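Long-range contact in methylglyoxal reductase (NADPH-dependent) (Candida albicans SC5314, PDB 6KWS), which probably reduces methylglyoxal with NADPH as the hydride donor: residues G11-H16 with V238-V243. The protein carries 1 engineered substitution. Numbering follows the deposited sequence.
Sequences GFIAQH and VDVRDV
Asp239 OD1 is gripped twice by Arg241, the residue whose CG lies against the His16 ring: the backbone N binds it at 2.8 Å on the anti side, and NE reaches it almost straight (177°) on the syn side, from the opposite face of the carboxylate. Arg241 NH2 adds a bond to Asp239 OD2 at 2.9 Å, completing a side-on salt bridge. The bond from Arg241 N makes Asp239 the N-cap of helix 240-252, and the arginine chain, bent at chi3 (-61°), brings its guanidinium edge back to the same carboxylate; Asp329 gives NH2 a second charged partner. His16 CE1 stands 3.8 Å from Arg241 CG, while His16 NE2 bonds to Pro200 O, which helps fix the imidazole's orientation.

Across the contact the packing is apolar and centres on Val240. Val240 CG2, anti to the backbone N, sits over one face of the Phe12 ring, 3.7 Å from the centroid and 15° off the normal, a CH-pi contact. Val240 CG2 also meets His16 CD2 obliquely at 3.6 Å, sitting in the corner the two rings make, and approaches Ile13 CG1 at 4.0 Å. One turn on, Val243 CG1 touches Ile13 CD1 at 3.8 Å. Val197, on the neighbouring strand, touches both Phe12 and Val240.

Phe12, Ile13 and Val197 contact NADPH when it is bound, and helix 12-23 begins within the glycine-rich GxxGxxA motif. The first turn of this helix thus packs on the start of helix 240-252 beside the cofactor site of an extended short-chain dehydrogenase/reductase Rossmann fold.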
# COMPACT_ATOMS: atom_id res chain seq x y z
N GLY A 11 -2.70 8.52 -5.39
CA GLY A 11 -3.14 7.29 -4.76
C GLY A 11 -3.34 7.44 -3.25
O GLY A 11 -2.98 8.44 -2.62
N PHE A 12 -3.91 6.38 -2.66
CA PHE A 12 -4.32 6.39 -1.25
C PHE A 12 -3.13 6.50 -0.31
O PHE A 12 -3.03 7.43 0.50
CB PHE A 12 -5.13 5.12 -0.99
CG PHE A 12 -5.55 4.92 0.43
CD1 PHE A 12 -6.12 5.95 1.17
CD2 PHE A 12 -5.43 3.67 1.01
CE1 PHE A 12 -6.54 5.74 2.48
CE2 PHE A 12 -5.83 3.44 2.32
CZ PHE A 12 -6.39 4.47 3.05
N ILE A 13 -2.21 5.54 -0.38
CA ILE A 13 -0.99 5.66 0.41
C ILE A 13 -0.21 6.90 -0.01
O ILE A 13 0.35 7.61 0.83
CB ILE A 13 -0.12 4.40 0.27
CG1 ILE A 13 -0.89 3.14 0.71
CG2 ILE A 13 1.15 4.57 1.02
CD1 ILE A 13 -0.12 1.84 0.44
N ALA A 14 -0.20 7.20 -1.31
CA ALA A 14 0.75 8.19 -1.83
C ALA A 14 0.45 9.59 -1.29
O ALA A 14 1.36 10.28 -0.81
CB ALA A 14 0.73 8.20 -3.36
N GLN A 15 -0.81 10.01 -1.35
CA GLN A 15 -1.19 11.30 -0.78
C GLN A 15 -0.67 11.45 0.64
O GLN A 15 -0.21 12.53 1.04
CB GLN A 15 -2.71 11.47 -0.82
CG GLN A 15 -3.28 11.47 -2.23
CD GLN A 15 -4.61 12.23 -2.33
OE1 GLN A 15 -5.10 12.79 -1.35
NE2 GLN A 15 -5.19 12.24 -3.53
N HIS A 16 -0.71 10.37 1.42
CA HIS A 16 -0.22 10.44 2.78
C HIS A 16 1.29 10.62 2.81
O HIS A 16 1.82 11.43 3.59
CB HIS A 16 -0.65 9.20 3.54
CG HIS A 16 -2.05 9.26 4.04
ND1 HIS A 16 -2.44 10.12 5.05
CD2 HIS A 16 -3.17 8.59 3.67
CE1 HIS A 16 -3.74 9.97 5.28
NE2 HIS A 16 -4.20 9.05 4.45
N VAL A 238 -2.96 -2.85 8.58
CA VAL A 238 -2.07 -1.80 9.06
C VAL A 238 -2.67 -0.48 8.61
O VAL A 238 -3.31 -0.41 7.55
CB VAL A 238 -0.64 -2.01 8.51
CG1 VAL A 238 -0.67 -2.01 7.01
CG2 VAL A 238 0.30 -0.95 9.01
N ASP A 239 -2.51 0.56 9.43
CA ASP A 239 -3.07 1.86 9.08
C ASP A 239 -2.24 2.53 7.99
O ASP A 239 -1.01 2.44 7.98
CB ASP A 239 -3.14 2.76 10.32
CG ASP A 239 -3.84 4.09 10.06
OD1 ASP A 239 -3.20 5.05 9.55
OD2 ASP A 239 -5.04 4.19 10.38
N VAL A 240 -2.94 3.22 7.07
CA VAL A 240 -2.32 3.82 5.89
C VAL A 240 -1.28 4.86 6.28
O VAL A 240 -0.28 5.04 5.58
CB VAL A 240 -3.40 4.44 4.98
CG1 VAL A 240 -4.16 5.51 5.73
CG2 VAL A 240 -2.80 5.00 3.69
N ARG A 241 -1.51 5.57 7.39
CA ARG A 241 -0.57 6.60 7.82
C ARG A 241 0.76 6.00 8.25
O ARG A 241 1.82 6.59 8.01
CB ARG A 241 -1.21 7.43 8.92
CG ARG A 241 -2.33 8.31 8.38
CD ARG A 241 -3.25 8.80 9.47
NE ARG A 241 -3.92 7.70 10.15
CZ ARG A 241 -4.87 7.86 11.08
NH1 ARG A 241 -5.27 9.07 11.42
NH2 ARG A 241 -5.43 6.80 11.64
N ASP A 242 0.74 4.82 8.88
CA ASP A 242 1.98 4.15 9.23
C ASP A 242 2.68 3.58 8.00
O ASP A 242 3.92 3.56 7.93
CB ASP A 242 1.70 3.06 10.26
CG ASP A 242 1.10 3.63 11.53
OD1 ASP A 242 1.52 4.77 11.88
OD2 ASP A 242 0.22 2.97 12.16
N VAL A 243 1.92 3.13 7.01
CA VAL A 243 2.54 2.70 5.77
C VAL A 243 3.23 3.87 5.10
O VAL A 243 4.42 3.81 4.77
CB VAL A 243 1.48 2.05 4.85
CG1 VAL A 243 2.09 1.62 3.53
CG2 VAL A 243 0.81 0.87 5.55